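Local coordinates for protein N-alpha-acetyltransferase 30 (Saccharomyces cerevisiae, PDB 6YGA) that acetylates the N-terminal methionine of proteins such as the L-A virus GAG protein, using acetyl-CoA, as the catalytic subunit of the NatC complex, at residues A[76-81]-A[112-117]. Numbering follows the deposited sequence.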
loop_
_atom_site.group_PDB
_atom_site.type_symbol
_atom_site.label_atom_id
_atom_site.label_comp_id
_atom_site.label_asym_id
_atom_site.label_seq_id
_atom_site.Cartn_x
_atom_site.Cartn_y
_atom_site.Cartn_z
ATOM N N ARG A 76 -16.793 18.974 9.543
ATOM C CA ARG A 76 -16.255 19.624 8.357
ATOM C C ARG A 76 -16.908 19.080 7.094
ATOM O O ARG A 76 -17.180 17.880 6.988
ATOM C CB ARG A 76 -14.729 19.457 8.277
ATOM C CG ARG A 76 -13.993 20.256 9.346
ATOM C CD ARG A 76 -12.492 19.993 9.354
ATOM N NE ARG A 76 -11.820 20.476 8.148
ATOM C CZ ARG A 76 -11.467 21.742 7.938
ATOM N NH1 ARG A 76 -11.732 22.671 8.847
ATOM N NH2 ARG A 76 -10.855 22.083 6.812
ATOM N N LEU A 77 -17.164 19.980 6.146
ATOM C CA LEU A 77 -17.689 19.616 4.836
ATOM C C LEU A 77 -16.528 19.414 3.873
ATOM O O LEU A 77 -15.709 20.321 3.682
ATOM C CB LEU A 77 -18.632 20.693 4.303
ATOM C CG LEU A 77 -20.052 20.678 4.861
ATOM C CD1 LEU A 77 -20.901 21.761 4.213
ATOM C CD2 LEU A 77 -20.671 19.307 4.653
ATOM N N ARG A 78 -16.470 18.232 3.261
ATOM C CA ARG A 78 -15.405 17.863 2.334
ATOM C C ARG A 78 -15.966 17.807 0.917
ATOM O O ARG A 78 -16.798 16.947 0.602
ATOM C CB ARG A 78 -14.784 16.523 2.723
ATOM C CG ARG A 78 -13.917 15.912 1.634
ATOM C CD ARG A 78 -13.056 14.785 2.170
ATOM N NE ARG A 78 -12.023 15.280 3.074
ATOM C CZ ARG A 78 -11.159 14.503 3.717
ATOM N NH1 ARG A 78 -11.202 13.189 3.559
ATOM N NH2 ARG A 78 -10.250 15.041 4.518
ATOM N N GLY A 79 -15.518 18.730 0.071
ATOM C CA GLY A 79 -15.772 18.609 -1.346
ATOM C C GLY A 79 -14.863 17.570 -1.975
ATOM O O GLY A 79 -13.749 17.321 -1.515
ATOM N N TYR A 80 -15.355 16.948 -3.044
ATOM C CA TYR A 80 -14.641 15.853 -3.688
ATOM C C TYR A 80 -14.765 15.975 -5.198
ATOM O O TYR A 80 -15.870 16.150 -5.719
ATOM C CB TYR A 80 -15.182 14.497 -3.217
ATOM C CG TYR A 80 -14.525 13.309 -3.879
ATOM C CD1 TYR A 80 -13.223 12.949 -3.562
ATOM C CD2 TYR A 80 -15.212 12.544 -4.813
ATOM C CE1 TYR A 80 -12.619 11.865 -4.164
ATOM C CE2 TYR A 80 -14.616 11.456 -5.419
ATOM C CZ TYR A 80 -13.321 11.122 -5.092
ATOM O OH TYR A 80 -12.724 10.040 -5.695
ATOM N N ILE A 81 -13.635 15.889 -5.894
ATOM C CA ILE A 81 -13.594 15.935 -7.351
ATOM C C ILE A 81 -13.507 14.498 -7.848
ATOM O O ILE A 81 -12.461 13.850 -7.725
ATOM C CB ILE A 81 -12.416 16.780 -7.857
ATOM C CG1 ILE A 81 -12.560 18.228 -7.378
ATOM C CG2 ILE A 81 -12.317 16.719 -9.374
ATOM C CD1 ILE A 81 -11.432 19.142 -7.823
ATOM N N CYS A 112 -17.942 24.393 1.700
ATOM C CA CYS A 112 -16.992 23.301 1.869
ATOM C C CYS A 112 -15.774 23.803 2.634
ATOM O O CYS A 112 -15.284 24.910 2.397
ATOM C CB CYS A 112 -16.566 22.734 0.512
ATOM S SG CYS A 112 -17.708 21.519 -0.194
ATOM N N ASP A 113 -15.313 22.997 3.585
ATOM C CA ASP A 113 -14.117 23.333 4.342
ATOM C C ASP A 113 -12.842 22.888 3.647
ATOM O O ASP A 113 -11.768 23.410 3.961
ATOM C CB ASP A 113 -14.185 22.705 5.736
ATOM C CG ASP A 113 -15.337 23.244 6.561
ATOM O OD1 ASP A 113 -15.401 24.474 6.759
ATOM O OD2 ASP A 113 -16.183 22.441 7.007
ATOM N N GLU A 114 -12.939 21.949 2.708
ATOM C CA GLU A 114 -11.769 21.412 2.032
ATOM C C GLU A 114 -12.219 20.693 0.770
ATOM O O GLU A 114 -13.373 20.277 0.645
ATOM C CB GLU A 114 -10.986 20.462 2.945
ATOM C CG GLU A 114 -11.778 19.237 3.360
ATOM C CD GLU A 114 -11.264 18.610 4.639
ATOM O OE1 GLU A 114 -10.628 19.328 5.438
ATOM O OE2 GLU A 114 -11.497 17.400 4.846
ATOM N N ILE A 115 -11.286 20.557 -0.168
ATOM C CA ILE A 115 -11.504 19.834 -1.413
ATOM C C ILE A 115 -10.518 18.677 -1.458
ATOM O O ILE A 115 -9.324 18.866 -1.196
ATOM C CB ILE A 115 -11.328 20.750 -2.637
ATOM C CG1 ILE A 115 -12.125 22.039 -2.449
ATOM C CG2 ILE A 115 -11.782 20.040 -3.903
ATOM C CD1 ILE A 115 -13.621 21.821 -2.402
HETATM N N MSE A 116 -11.011 17.489 -1.791
HETATM C CA MSE A 116 -10.155 16.309 -1.840
HETATM C C MSE A 116 -10.266 15.590 -3.182
HETATM O O MSE A 116 -11.348 15.497 -3.759
HETATM C CB MSE A 116 -10.507 15.352 -0.697
HETATM C CG MSE A 116 -9.518 14.213 -0.487
HETATM SE SE MSE A 116 -9.861 12.654 -1.609
HETATM C CE MSE A 116 -11.267 11.825 -0.546
ATOM N N LEU A 117 -9.134 15.088 -3.673
ATOM C CA LEU A 117 -9.106 14.295 -4.891
ATOM C C LEU A 117 -7.962 13.297 -4.797
ATOM O O LEU A 117 -7.045 13.446 -3.985
ATOM C CB LEU A 117 -8.955 15.176 -6.141
ATOM C CG LEU A 117 -7.616 15.901 -6.328
ATOM C CD1 LEU A 117 -6.702 15.145 -7.285
ATOM C CD2 LEU A 117 -7.823 17.333 -6.802
#
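E114 stands between R76 and R78 and answers each arginine with a different carboxylate oxygen. R76 turns NE and NH2 side-on to OE1, NH2 lying 3.1 Å from E114 OE1, and both nitrogens approach from the same face of the carboxylate with the oxygen in the guanidinium plane. R78 likewise brings NE and NH2 to the other oxygen, its NH2 2.7 Å from E114 OE2, but here the oxygen lies off the guanidinium plane and both bonds are bent, near 134°. E114 reaches both because CG sits between its backbone N and carbonyl carbon (chi1 63°) and the chain then runs extended. Two guanidinium groups so close probably favour the charged carboxylate. The CB of D113 lies over the face of the R76 guanidinium, while D113 OD2 takes the backbone N of L77 at 2.8 Å and OD1 is hydrogen-bonded to T159.

Backbone hydrogen bonds join the two parallel strands: G79 N to E114 O (2.7 Å), M116 N to G79 O (2.8 Å) and I81 N to M116 O (3.2 Å). Strands 76-86 and 114-120 are the two arms of a beta-alpha-beta unit of the GNAT fold, connected through helix 95-109. At the N-terminal end of the pairing, L77 O accepts D113 N, with E114 N a weak second donor.

On the face with E114, selenomethionine M116 sets SE at the edge of the Y80 ring, 5.0 Å from its centroid, a Met-aromatic contact, and the Y80 hydroxyl is hydrogen-bonded to E118. On the other face, C112 SG and I115 CD1 lie against G79, and I115 also packs on I104 and M107 of helix 95-109.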